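Local coordinates for protein endoglucanase (Komagataeibacter sucrofermentans, PDB 6VC5) that probably hydrolyses internal (1->4)-beta-D-glucosidic linkages in cellulose and related beta-glucans, as a member of glycosyl hydrolase family 8, at residues P238-L241 / A242-R246; A223-V226 / P227-S231; Q114-M117 / N118-D122; L162-A165 / F166-T169; I10-D13 / K14-P18. One frame throughout, in Å; residues are numbered along the deposited sequence. Where two conformers were deposited one is given.

Contact 1 of 5, residues P238-L241 / A242-R246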
loop_
_atom_site.group_PDB
_atom_site.type_symbol
_atom_site.label_atom_id
_atom_site.label_comp_id
_atom_site.label_asym_id
_atom_site.label_seq_id
_atom_site.Cartn_x
_atom_site.Cartn_y
_atom_site.Cartn_z
ATOM N N PRO A 238 -13.235 -16.868 2.557
ATOM C CA PRO A 238 -12.720 -18.225 2.827
ATOM C C PRO A 238 -11.948 -18.836 1.668
ATOM O O PRO A 238 -10.869 -19.407 1.884
ATOM C CB PRO A 238 -13.998 -19.012 3.158
ATOM C CG PRO A 238 -14.933 -17.986 3.697
ATOM C CD PRO A 238 -14.653 -16.722 2.943
ATOM N N GLU A 239 -12.466 -18.723 0.440
ATOM C CA GLU A 239 -11.769 -19.233 -0.737
ATOM C C GLU A 239 -10.353 -18.678 -0.826
ATOM O O GLU A 239 -9.385 -19.431 -0.986
ATOM C CB GLU A 239 -12.555 -18.859 -1.995
ATOM C CG GLU A 239 -11.930 -19.342 -3.297
ATOM C CD GLU A 239 -12.767 -18.988 -4.513
ATOM O OE1 GLU A 239 -13.605 -18.060 -4.415
ATOM O OE2 GLU A 239 -12.586 -19.639 -5.567
ATOM N N LEU A 240 -10.215 -17.355 -0.717
ATOM C CA LEU A 240 -8.906 -16.731 -0.890
ATOM C C LEU A 240 -7.974 -17.041 0.275
ATOM O O LEU A 240 -6.773 -17.240 0.072
ATOM C CB LEU A 240 -9.054 -15.221 -1.059
ATOM C CG LEU A 240 -8.973 -14.673 -2.484
ATOM C CD1 LEU A 240 -10.295 -14.880 -3.210
ATOM C CD2 LEU A 240 -8.592 -13.198 -2.453
ATOM N N LEU A 241 -8.495 -17.051 1.500
ATOM C CA LEU A 241 -7.663 -17.405 2.644
ATOM C C LEU A 241 -7.106 -18.817 2.494
ATOM O O LEU A 241 -5.936 -19.067 2.809
ATOM C CB LEU A 241 -8.448 -17.255 3.949
ATOM C CG LEU A 241 -7.758 -17.786 5.209
ATOM C CD1 LEU A 241 -6.453 -17.062 5.460
ATOM C CD2 LEU A 241 -8.657 -17.670 6.426
ATOM N N ALA A 242 -7.921 -19.749 1.995
ATOM C CA ALA A 242 -7.450 -21.117 1.816
ATOM C C ALA A 242 -6.358 -21.187 0.759
ATOM O O ALA A 242 -5.374 -21.921 0.925
ATOM C CB ALA A 242 -8.623 -22.028 1.451
ATOM N N ASP A 243 -6.509 -20.425 -0.327
ATOM C CA ASP A 243 -5.496 -20.402 -1.379
ATOM C C ASP A 243 -4.179 -19.802 -0.883
ATOM O O ASP A 243 -3.104 -20.351 -1.141
ATOM C CB ASP A 243 -6.010 -19.650 -2.609
ATOM C CG ASP A 243 -7.072 -20.430 -3.374
ATOM O OD1 ASP A 243 -7.164 -21.663 -3.176
ATOM O OD2 ASP A 243 -7.809 -19.813 -4.178
ATOM N N PHE A 244 -4.234 -18.674 -0.170
ATOM C CA PHE A 244 -2.993 -18.123 0.368
ATOM C C PHE A 244 -2.367 -19.076 1.384
ATOM O O PHE A 244 -1.144 -19.242 1.417
ATOM C CB PHE A 244 -3.234 -16.741 0.992
ATOM C CG PHE A 244 -3.353 -15.617 -0.006
ATOM C CD1 PHE A 244 -2.252 -15.193 -0.745
ATOM C CD2 PHE A 244 -4.566 -14.971 -0.196
ATOM C CE1 PHE A 244 -2.373 -14.152 -1.658
ATOM C CE2 PHE A 244 -4.692 -13.924 -1.106
ATOM C CZ PHE A 244 -3.594 -13.515 -1.837
ATOM N N SER A 245 -3.191 -19.711 2.222
ATOM C CA SER A 245 -2.668 -20.631 3.230
ATOM C C SER A 245 -1.934 -21.800 2.584
ATOM O O SER A 245 -0.860 -22.199 3.051
ATOM C CB SER A 245 -3.806 -21.144 4.116
ATOM O OG SER A 245 -4.399 -20.088 4.857
ATOM N N ARG A 246 -2.488 -22.347 1.497
ATOM C CA ARG A 246 -1.832 -23.455 0.810
ATOM C C ARG A 246 -0.479 -23.031 0.268
ATOM O O ARG A 246 0.488 -23.805 0.302
ATOM C CB ARG A 246 -2.715 -23.948 -0.336
ATOM C CG ARG A 246 -3.232 -25.349 -0.127
ATOM C CD ARG A 246 -4.037 -25.822 -1.320
ATOM N NE ARG A 246 -5.115 -24.897 -1.661
ATOM C CZ ARG A 246 -6.222 -24.736 -0.941
ATOM N NH1 ARG A 246 -7.156 -23.878 -1.337
ATOM N NH2 ARG A 246 -6.399 -25.433 0.170
HETATM O O HOH W 1 -9.849 -22.390 -1.528
#
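Asp243 and Glu239 make an i to i+4 contact at the N-terminal end of alpha-helix 238-251, in a family 8 chain, and share a water. Water 1 donates to Glu239 O at 3.0 Å and to Asp243 OD1, which joins a main-chain carbonyl to the carboxylate one turn further on. The Asp243 carboxylate gets there because its CG lies beside the backbone N and anti to the carbonyl carbon (chi1 -72°). Arg246 NH1 closes a salt bridge on Asp243 OD1 at 2.9 Å, meeting the oxygen on its anti side, with OD1 itself close to the guanidinium plane. One face of that group lies over Ala242 O. Asp243 OD2 has its own salt bridge to Arg189, so the two oxygens face two arginines. This arrangement probably offsets the like charge of Glu239, whose OE2 is 5.0 Å from Asp243 OD2. With an asparagine in place of Asp243, Arg189 and Arg246 would probably lose the anion they share. On the buried flank Leu240 and Phe244 point the same way and touch through Leu240 CD2 and Phe244 CE2 at 4.2 Å; they pack on Leu230 and Pro227 of helix 225-232. The backbone beneath keeps regular i to i+4 bonds, the straightest from Phe244 N to Leu240 O at 173°. At Leu241 O two donors converge from opposite faces of the carbonyl plane: Ser245 N, and, in one of two serine conformers, Ser245 OG at 2.8 Å, 37° out of that plane.

Contact 2 of 5, residues A223-V226 / P227-S231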
loop_
_atom_site.group_PDB
_atom_site.type_symbol
_atom_site.label_atom_id
_atom_site.label_comp_id
_atom_site.label_asym_id
_atom_site.label_seq_id
_atom_site.Cartn_x
_atom_site.Cartn_y
_atom_site.Cartn_z
ATOM N N ALA A 223 2.536 -7.319 -4.754
ATOM C CA ALA A 223 1.367 -8.150 -4.548
ATOM C C ALA A 223 1.259 -8.712 -3.141
ATOM O O ALA A 223 0.200 -9.048 -2.713
ATOM C CB ALA A 223 1.277 -9.257 -5.591
ATOM N N ILE A 224 2.361 -8.738 -2.422
ATOM C CA ILE A 224 2.355 -9.337 -1.107
ATOM C C ILE A 224 1.595 -8.412 -0.187
ATOM O O ILE A 224 0.991 -8.906 0.744
ATOM C CB ILE A 224 3.808 -9.436 -0.555
ATOM C CG1 ILE A 224 3.870 -10.115 0.814
ATOM C CG2 ILE A 224 4.417 -8.049 -0.424
ATOM C CD1 ILE A 224 3.474 -11.566 0.756
ATOM N N ARG A 225 1.308 -7.177 -0.505
ATOM C CA ARG A 225 0.383 -6.403 0.289
ATOM C C ARG A 225 -1.083 -6.814 0.187
ATOM O O ARG A 225 -1.875 -6.419 0.990
ATOM C CB ARG A 225 0.605 -4.908 0.092
ATOM C CG ARG A 225 1.935 -4.457 0.687
ATOM C CD ARG A 225 2.104 -2.954 0.788
ATOM N NE ARG A 225 3.519 -2.610 0.635
ATOM C CZ ARG A 225 4.363 -2.285 1.617
ATOM N NH1 ARG A 225 5.602 -2.029 1.333
ATOM N NH2 ARG A 225 3.978 -2.196 2.870
ATOM N N VAL A 226 -1.444 -7.442 -0.914
ATOM C CA VAL A 226 -2.853 -7.741 -1.154
ATOM C C VAL A 226 -3.504 -8.571 -0.047
ATOM O O VAL A 226 -4.494 -8.154 0.517
ATOM C CB VAL A 226 -3.091 -8.372 -2.549
ATOM C CG1 VAL A 226 -4.532 -8.851 -2.694
ATOM C CG2 VAL A 226 -2.771 -7.344 -3.626
ATOM N N PRO A 227 -2.961 -9.737 0.262
ATOM C CA PRO A 227 -3.570 -10.496 1.364
ATOM C C PRO A 227 -3.581 -9.720 2.676
ATOM O O PRO A 227 -4.538 -9.844 3.448
ATOM C CB PRO A 227 -2.715 -11.776 1.430
ATOM C CG PRO A 227 -1.419 -11.412 0.734
ATOM C CD PRO A 227 -1.832 -10.464 -0.349
ATOM N N LEU A 228 -2.576 -8.873 2.919
ATOM C CA LEU A 228 -2.569 -8.075 4.144
ATOM C C LEU A 228 -3.719 -7.071 4.177
ATOM O O LEU A 228 -4.447 -6.984 5.173
ATOM C CB LEU A 228 -1.229 -7.369 4.312
ATOM C CG LEU A 228 -1.144 -6.647 5.660
ATOM C CD1 LEU A 228 -1.154 -7.650 6.809
ATOM C CD2 LEU A 228 0.090 -5.779 5.709
ATOM N N TYR A 229 -3.903 -6.297 3.099
ATOM C CA TYR A 229 -4.969 -5.293 3.099
ATOM C C TYR A 229 -6.347 -5.940 3.162
ATOM O O TYR A 229 -7.248 -5.414 3.832
ATOM C CB TYR A 229 -4.854 -4.362 1.886
ATOM C CG TYR A 229 -3.723 -3.351 1.967
ATOM C CD1 TYR A 229 -3.504 -2.617 3.131
ATOM C CD2 TYR A 229 -2.896 -3.107 0.867
ATOM C CE1 TYR A 229 -2.485 -1.691 3.211
ATOM C CE2 TYR A 229 -1.872 -2.174 0.945
ATOM C CZ TYR A 229 -1.676 -1.479 2.120
ATOM O OH TYR A 229 -0.663 -0.548 2.209
ATOM N N LEU A 230 -6.538 -7.073 2.469
ATOM C CA LEU A 230 -7.822 -7.771 2.512
ATOM C C LEU A 230 -8.111 -8.297 3.910
ATOM O O LEU A 230 -9.239 -8.174 4.406
ATOM C CB LEU A 230 -7.830 -8.925 1.514
ATOM C CG LEU A 230 -7.842 -8.540 0.037
ATOM C CD1 LEU A 230 -7.778 -9.807 -0.823
ATOM C CD2 LEU A 230 -9.070 -7.714 -0.290
ATOM N N SER A 231 -7.107 -8.883 4.564
ATOM C CA SER A 231 -7.303 -9.361 5.933
ATOM C C SER A 231 -7.608 -8.202 6.876
ATOM O O SER A 231 -8.553 -8.263 7.676
ATOM C CB SER A 231 -6.063 -10.119 6.400
ATOM O OG SER A 231 -6.283 -10.654 7.693
#
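Arg225 and Tyr229, and beside them Val226 and Leu230, form a buried i to i+4 contact on the short helix 225-232, about 9 Å (centre to centre) from the middle of the chain. In the arginine conformer described, Arg225 and Tyr229 run alongside each other. The aliphatic part of the arginine does the touching: CB reaches Tyr229 CE2 at 3.8 Å, and CD comes near Tyr229 OH at 3.9 Å. Both CG atoms sit beside the backbone N (chi1 -69° for Arg225), which sends the two chains out in the same direction. The guanidinium group, its plane 30° from the phenol ring, reaches on toward Glu34 in a long, weak ion pair, while the side chain packs on Tyr301, Leu305 and Leu308 of helix 300-313. Val226 and Leu230 also lie side by side, with Val226 CG1 3.9 Å from Leu230 CD1. Between the pairs the main chain is tied by Tyr229 N to Arg225 O at 2.9 Å and by Leu230 N to Val226 O at 3.0 Å, both nearly straight. Pro227 has no N-H to offer to the preceding turn. Ala223 O accepts instead from Val226 N, and Pro227 CD rests 3.4 Å from Ala223 O. The proline ring sits hard against its predecessor, with Val226 CB 3.3 Å from Pro227 CD. Ile224, Pro227 and Leu228 all press on Val279 of helix 274-282. A proline near the start, with apolar residues packing on several helices, fits a helix buried among its neighbours in the (alpha/alpha)6 barrel expected of family 8.

Contact 3 of 5, residues Q114-M117 / N118-D122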
loop_
_atom_site.group_PDB
_atom_site.type_symbol
_atom_site.label_atom_id
_atom_site.label_comp_id
_atom_site.label_asym_id
_atom_site.label_seq_id
_atom_site.Cartn_x
_atom_site.Cartn_y
_atom_site.Cartn_z
ATOM N N GLN A 114 -9.884 17.690 7.062
ATOM C CA GLN A 114 -10.102 18.358 5.783
ATOM C C GLN A 114 -9.018 17.993 4.775
ATOM O O GLN A 114 -9.306 17.794 3.590
ATOM C CB GLN A 114 -10.142 19.873 5.949
ATOM C CG GLN A 114 -10.585 20.560 4.661
ATOM C CD GLN A 114 -11.887 19.977 4.116
ATOM O OE1 GLN A 114 -12.908 19.947 4.809
ATOM N NE2 GLN A 114 -11.849 19.492 2.877
ATOM N N ASP A 115 -7.763 17.933 5.227
ATOM C CA ASP A 115 -6.674 17.529 4.337
ATOM C C ASP A 115 -6.936 16.146 3.752
ATOM O O ASP A 115 -6.739 15.915 2.546
ATOM C CB ASP A 115 -5.340 17.516 5.097
ATOM C CG ASP A 115 -4.878 18.900 5.540
ATOM O OD1 ASP A 115 -5.233 19.898 4.876
ATOM O OD2 ASP A 115 -4.127 18.980 6.548
ATOM N N ALA A 116 -7.371 15.206 4.598
ATOM C CA ALA A 116 -7.663 13.855 4.131
ATOM C C ALA A 116 -8.798 13.862 3.115
ATOM O O ALA A 116 -8.701 13.220 2.060
ATOM C CB ALA A 116 -8.001 12.955 5.320
ATOM N N MET A 117 -9.864 14.612 3.404
ATOM C CA MET A 117 -11.013 14.664 2.502
ATOM C C MET A 117 -10.650 15.287 1.157
ATOM O O MET A 117 -11.155 14.846 0.114
ATOM C CB MET A 117 -12.168 15.402 3.177
ATOM C CG MET A 117 -12.731 14.612 4.341
ATOM S SD MET A 117 -14.261 15.240 5.065
ATOM C CE MET A 117 -13.696 16.804 5.648
ATOM N N ASN A 118 -9.759 16.280 1.153
ATOM C CA ASN A 118 -9.298 16.848 -0.116
ATOM C C ASN A 118 -8.570 15.807 -0.962
ATOM O O ASN A 118 -8.802 15.715 -2.173
ATOM C CB ASN A 118 -8.394 18.050 0.134
ATOM C CG ASN A 118 -9.164 19.257 0.635
ATOM O OD1 ASN A 118 -10.385 19.325 0.498
ATOM N ND2 ASN A 118 -8.455 20.208 1.228
ATOM N N ILE A 119 -7.691 15.010 -0.341
ATOM C CA ILE A 119 -6.995 13.954 -1.080
ATOM C C ILE A 119 -7.988 12.923 -1.599
ATOM O O ILE A 119 -7.934 12.512 -2.767
ATOM C CB ILE A 119 -5.918 13.294 -0.202
ATOM C CG1 ILE A 119 -4.875 14.325 0.236
ATOM C CG2 ILE A 119 -5.250 12.136 -0.947
ATOM C CD1 ILE A 119 -4.049 13.884 1.443
ATOM N N TYR A 120 -8.876 12.444 -0.721
ATOM C CA TYR A 120 -9.818 11.403 -1.134
ATOM C C TYR A 120 -10.686 11.890 -2.281
ATOM O O TYR A 120 -10.952 11.140 -3.230
ATOM C CB TYR A 120 -10.702 10.986 0.043
ATOM C CG TYR A 120 -10.046 10.071 1.057
ATOM C CD1 TYR A 120 -9.352 8.931 0.667
ATOM C CD2 TYR A 120 -10.174 10.327 2.418
ATOM C CE1 TYR A 120 -8.769 8.080 1.606
ATOM C CE2 TYR A 120 -9.604 9.488 3.368
ATOM C CZ TYR A 120 -8.908 8.368 2.963
ATOM O OH TYR A 120 -8.345 7.535 3.901
ATOM N N GLY A 121 -11.132 13.147 -2.208
ATOM C CA GLY A 121 -11.937 13.707 -3.279
ATOM C C GLY A 121 -11.228 13.663 -4.621
ATOM O O GLY A 121 -11.836 13.341 -5.647
ATOM N N ASP A 122 -9.935 13.981 -4.634
ATOM C CA ASP A 122 -9.193 13.959 -5.891
ATOM C C ASP A 122 -8.826 12.546 -6.353
ATOM O O ASP A 122 -8.750 12.308 -7.563
ATOM C CB ASP A 122 -7.977 14.881 -5.798
ATOM C CG ASP A 122 -8.331 16.325 -6.134
ATOM O OD1 ASP A 122 -9.370 16.537 -6.808
ATOM O OD2 ASP A 122 -7.587 17.245 -5.735
HETATM O O HOH W 2 -5.702 20.097 2.470
#
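Gln114 and Asn118 join their side-chain amides across one turn of helix 110-126. Gln114 NE2 donates to Asn118 OD1 at 2.8 Å, but the bond is bent (139°). The oxygen lies in the glutamine amide plane, while the nitrogen stands well above the asparagine carbonyl plane; the two amides are turned 47° apart. The glutamine chain starts anti to its own N and then folds at chi2 (52°), which brings NE2 back over Asn118. Asn118 ND2 donates to water 2 at 3.0 Å, and this water also lies 2.5 Å from Asp115 OD1, a separation short enough to leave its exact geometry doubtful. Main-chain bonds run i to i+4 from Asn118 N to Gly121 N, that of Tyr120 N to Ala116 O at 2.9 Å being the straightest. Apolar contact is lighter: Ala116 CB approaches Tyr120 CE2 at 4.3 Å. The tyrosine packs against helix 159-169, where its OH bonds Ser161 OG and its ring meets Ala165 and Leu168, while Ile119 faces Ala97 and Leu100 of helix 90-106. An exposed polar strip backed by apolar residues is the pattern of an amphipathic helix in a helical barrel.

Contact 4 of 5, residues L162-A165 / F166-T169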
loop_
_atom_site.group_PDB
_atom_site.type_symbol
_atom_site.label_atom_id
_atom_site.label_comp_id
_atom_site.label_asym_id
_atom_site.label_seq_id
_atom_site.Cartn_x
_atom_site.Cartn_y
_atom_site.Cartn_z
ATOM N N LEU A 162 -9.717 3.100 1.761
ATOM C CA LEU A 162 -10.991 3.229 1.056
ATOM C C LEU A 162 -12.162 3.181 2.027
ATOM O O LEU A 162 -13.140 3.918 1.860
ATOM C CB LEU A 162 -11.115 2.142 -0.020
ATOM C CG LEU A 162 -10.022 2.118 -1.091
ATOM C CD1 LEU A 162 -10.337 1.042 -2.126
ATOM C CD2 LEU A 162 -9.882 3.469 -1.749
ATOM N N MET A 163 -12.083 2.322 3.050
ATOM C CA MET A 163 -13.138 2.259 4.056
ATOM C C MET A 163 -13.222 3.569 4.829
ATOM O O MET A 163 -14.317 4.046 5.155
ATOM C CB MET A 163 -12.847 1.113 5.033
ATOM C CG MET A 163 -12.640 -0.277 4.417
ATOM S SD MET A 163 -12.884 -1.616 5.611
ATOM C CE MET A 163 -11.528 -1.438 6.737
ATOM N N GLN A 164 -12.066 4.159 5.145
ATOM C CA GLN A 164 -12.062 5.444 5.830
ATOM C C GLN A 164 -12.691 6.529 4.966
ATOM O O GLN A 164 -13.425 7.388 5.468
ATOM C CB GLN A 164 -10.628 5.827 6.204
ATOM C CG GLN A 164 -10.512 7.145 6.936
ATOM C CD GLN A 164 -11.148 7.113 8.309
ATOM O OE1 GLN A 164 -11.957 7.978 8.653
ATOM N NE2 GLN A 164 -10.790 6.118 9.103
ATOM N N ALA A 165 -12.402 6.518 3.661
ATOM C CA ALA A 165 -12.985 7.519 2.772
ATOM C C ALA A 165 -14.508 7.427 2.770
ATOM O O ALA A 165 -15.203 8.451 2.782
ATOM C CB ALA A 165 -12.426 7.336 1.361
ATOM N N PHE A 166 -15.046 6.208 2.774
ATOM C CA PHE A 166 -16.497 6.053 2.853
ATOM C C PHE A 166 -17.042 6.538 4.191
ATOM O O PHE A 166 -18.107 7.171 4.243
ATOM C CB PHE A 166 -16.906 4.601 2.623
ATOM C CG PHE A 166 -18.390 4.396 2.696
ATOM C CD1 PHE A 166 -19.204 4.917 1.705
ATOM C CD2 PHE A 166 -18.965 3.723 3.761
ATOM C CE1 PHE A 166 -20.585 4.760 1.762
ATOM C CE2 PHE A 166 -20.347 3.561 3.829
ATOM C CZ PHE A 166 -21.147 4.083 2.825
ATOM N N ALA A 167 -16.343 6.226 5.285
ATOM C CA ALA A 167 -16.780 6.684 6.601
ATOM C C ALA A 167 -16.826 8.207 6.695
ATOM O O ALA A 167 -17.701 8.758 7.374
ATOM C CB ALA A 167 -15.867 6.098 7.677
ATOM N N LEU A 168 -15.910 8.900 6.014
ATOM C CA LEU A 168 -15.846 10.357 6.085
ATOM C C LEU A 168 -16.871 11.040 5.186
ATOM O O LEU A 168 -17.387 12.103 5.549
ATOM C CB LEU A 168 -14.440 10.831 5.708
ATOM C CG LEU A 168 -13.316 10.550 6.698
ATOM C CD1 LEU A 168 -11.984 10.967 6.088
ATOM C CD2 LEU A 168 -13.547 11.267 8.022
ATOM N N THR A 169 -17.185 10.456 4.029
ATOM C CA THR A 169 -17.968 11.125 2.993
ATOM C C THR A 169 -19.370 10.571 2.820
ATOM O O THR A 169 -20.258 11.306 2.384
ATOM C CB THR A 169 -17.263 11.015 1.630
ATOM O OG1 THR A 169 -17.191 9.638 1.237
ATOM C CG2 THR A 169 -15.854 11.577 1.690
#
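Ala165 O is gripped twice by Thr169 in the closing turn of helix 159-169. Thr169 OG1 donates to Ala165 O at 2.8 Å and Thr169 N to the same oxygen at 3.1 Å, the two arriving from opposite faces of the carbonyl plane. Leu168 N adds a weak third bond. The threonine hydroxyl is turned between the backbone N and the carbonyl carbon (chi1 64°), which points it back along the helix, and it also takes the N-H of Asp171 just beyond. Leu168 N bonds mainly to Gln164 O at 3.0 Å, with a bend to 144° that fits its divided grip. One turn earlier the bonds are more regular, Ala167 N to Met163 O and Phe166 N to Leu162 O. Among the side chains, Gln164 crosses Leu168: its chain folds at chi2 (66°), so that OE1 rests 3.5 Å from Leu168 CG and 3.7 Å from Leu168 CD2. The hydrogen bond to this oxygen comes from Lys105 NZ of helix 90-106, and the Gln164 side chain lies on Leu98, Ala101 and Trp102 of that helix. Leu168 CD1 also reaches Gln164 CG at 4.2 Å. Outside the pair, Leu162 and Ala165 pack on Trp174 of helix 172-187 and Phe166 on Thr175, while Leu168 touches Met117 of helix 110-126. A threonine hydroxyl folded back on the carbonyl four residues earlier, here in the last helical residue, is a familiar helix feature, and the neighbours on its several flanks fit the tightly packed helices of the (alpha/alpha)6 fold of family 8.

Contact 5 of 5, residues I10-D13 / K14-P18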
loop_
_atom_site.group_PDB
_atom_site.type_symbol
_atom_site.label_atom_id
_atom_site.label_comp_id
_atom_site.label_asym_id
_atom_site.label_seq_id
_atom_site.Cartn_x
_atom_site.Cartn_y
_atom_site.Cartn_z
ATOM N N ILE A 10 12.116 2.265 16.698
ATOM C CA ILE A 10 13.191 1.682 15.896
ATOM C C ILE A 10 13.144 2.200 14.462
ATOM O O ILE A 10 14.171 2.609 13.900
ATOM C CB ILE A 10 13.122 0.146 15.940
ATOM C CG1 ILE A 10 13.319 -0.369 17.366
ATOM C CG2 ILE A 10 14.166 -0.451 15.029
ATOM C CD1 ILE A 10 12.822 -1.807 17.546
ATOM N N PHE A 11 11.961 2.150 13.831
ATOM C CA PHE A 11 11.811 2.667 12.473
ATOM C C PHE A 11 12.256 4.118 12.401
ATOM O O PHE A 11 13.022 4.503 11.507
ATOM C CB PHE A 11 10.352 2.536 12.022
ATOM C CG PHE A 11 10.135 2.811 10.555
ATOM C CD1 PHE A 11 10.139 1.774 9.632
ATOM C CD2 PHE A 11 9.921 4.103 10.100
ATOM C CE1 PHE A 11 9.930 2.021 8.270
ATOM C CE2 PHE A 11 9.712 4.359 8.744
ATOM C CZ PHE A 11 9.719 3.321 7.833
ATOM N N ARG A 12 11.804 4.923 13.362
ATOM C CA ARG A 12 12.120 6.347 13.372
ATOM C C ARG A 12 13.619 6.580 13.511
ATOM O O ARG A 12 14.193 7.437 12.824
ATOM C CB ARG A 12 11.359 7.033 14.509
ATOM C CG ARG A 12 11.563 8.542 14.571
ATOM C CD ARG A 12 10.994 9.104 15.865
ATOM N NE ARG A 12 11.676 8.571 17.038
ATOM C CZ ARG A 12 11.099 8.383 18.222
ATOM N NH1 ARG A 12 9.819 8.686 18.397
ATOM N NH2 ARG A 12 11.800 7.887 19.236
ATOM N N ASP A 13 14.276 5.820 14.387
ATOM C CA ASP A 13 15.716 5.988 14.565
ATOM C C ASP A 13 16.469 5.717 13.265
ATOM O O ASP A 13 17.475 6.375 12.973
ATOM C CB ASP A 13 16.203 5.061 15.678
ATOM C CG ASP A 13 17.714 5.060 15.821
ATOM O OD1 ASP A 13 18.305 3.959 15.883
ATOM O OD2 ASP A 13 18.309 6.159 15.882
ATOM N N LYS A 14 15.988 4.762 12.463
ATOM C CA LYS A 14 16.715 4.346 11.268
ATOM C C LYS A 14 16.436 5.249 10.068
ATOM O O LYS A 14 17.354 5.552 9.296
ATOM C CB LYS A 14 16.359 2.898 10.920
ATOM C CG LYS A 14 16.868 1.890 11.942
ATOM C CD LYS A 14 16.431 0.478 11.601
ATOM C CE LYS A 14 17.500 -0.531 11.992
ATOM N NZ LYS A 14 18.378 -0.878 10.839
ATOM N N TYR A 15 15.185 5.699 9.893
ATOM C CA TYR A 15 14.765 6.276 8.625
ATOM C C TYR A 15 14.188 7.678 8.705
ATOM O O TYR A 15 14.000 8.294 7.649
ATOM C CB TYR A 15 13.755 5.358 7.917
ATOM C CG TYR A 15 14.225 3.924 7.815
ATOM C CD1 TYR A 15 15.391 3.598 7.124
ATOM C CD2 TYR A 15 13.512 2.901 8.419
ATOM C CE1 TYR A 15 15.834 2.288 7.039
ATOM C CE2 TYR A 15 13.948 1.583 8.339
ATOM C CZ TYR A 15 15.103 1.289 7.651
ATOM O OH TYR A 15 15.542 -0.008 7.560
ATOM N N PHE A 16 13.894 8.196 9.895
ATOM C CA PHE A 16 13.318 9.525 10.053
ATOM C C PHE A 16 14.414 10.574 10.215
ATOM O O PHE A 16 15.398 10.366 10.933
ATOM C CB PHE A 16 12.395 9.527 11.276
ATOM C CG PHE A 16 11.944 10.902 11.723
ATOM C CD1 PHE A 16 10.837 11.512 11.153
ATOM C CD2 PHE A 16 12.610 11.559 12.743
ATOM C CE1 PHE A 16 10.417 12.768 11.587
ATOM C CE2 PHE A 16 12.199 12.819 13.186
ATOM C CZ PHE A 16 11.108 13.421 12.614
ATOM N N HIS A 17 14.231 11.710 9.549
ATOM C CA HIS A 17 15.119 12.850 9.681
ATOM C C HIS A 17 14.355 14.049 10.236
ATOM O O HIS A 17 13.142 14.182 10.015
ATOM C CB HIS A 17 15.730 13.187 8.315
ATOM C CG HIS A 17 16.652 12.123 7.814
ATOM N ND1 HIS A 17 18.023 12.202 7.941
ATOM C CD2 HIS A 17 16.394 10.923 7.242
ATOM C CE1 HIS A 17 18.571 11.110 7.440
ATOM N NE2 HIS A 17 17.605 10.315 7.014
ATOM N N PRO A 18 15.037 14.932 10.971
ATOM C CA PRO A 18 14.330 16.013 11.680
ATOM C C PRO A 18 13.569 16.975 10.782
ATOM O O PRO A 18 12.643 17.636 11.272
ATOM C CB PRO A 18 15.457 16.731 12.440
ATOM C CG PRO A 18 16.531 15.706 12.574
ATOM C CD PRO A 18 16.468 14.885 11.315
HETATM O O HOH W 3 17.536 8.533 10.978
#
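Phe11 O holds two N-H groups in the last turn of helix 4-15: Tyr15 N at 3.0 Å, and Lys14 N, weakly, at 3.1 Å. Lys14 N also bonds Ile10 O, a sharing found where the helix comes to its end. The side chains of Phe11 and Tyr15 make a T-shaped pair, the edge of Tyr15 directed at the face of Phe11, with centroids 5.0 Å apart and planes at 65°. Tyr15 CD2 sits over the middle of the phenylalanine ring and approaches Phe11 CE1 at 3.7 Å. The Phe11 ring is swung anti to N (chi1 -170°), which lays its face under the tyrosine. Phe42 meets Phe11 and Tyr300 meets Tyr15, each edge-to-face, extending the aromatic cluster. With an alanine in place of Phe11, Tyr15 would probably lose the face that its edge rests on, leaving a gap beside Phe42. Alongside, Arg12 CG packs on Phe16 CB at 3.5 Å, while Arg12 NH1 forms a salt bridge with Asp48. Phe16, the first residue to leave helical geometry, still donates its N-H to Arg12 O. Water 3 then spans the exit from the helix, donating to Asp13 O at 2.9 Å and to Phe16 O at 2.8 Å.

Each contact lies along one helix or at its end within one family 8 chain, met in the order contact 5, 3, 4, 2, 1. Contacts 3 and 4 are neighbours, with centres 10 Å apart, where helices 110-126 and 159-169 pack together. Contacts 2 and 1 lie on the consecutive helices 225-232 and 238-251, which also touch, their centres 12 Å apart. These two pairs stand apart: contacts 1 and 3 are on opposite sides of the chain's centre, 34 Å between centres. Contact 5, near the N-terminus, touches neither pair and is farther still from contact 1 (36 Å between centres). Such a spread is consistent with the ring of helices expected of the (alpha/alpha)6 fold.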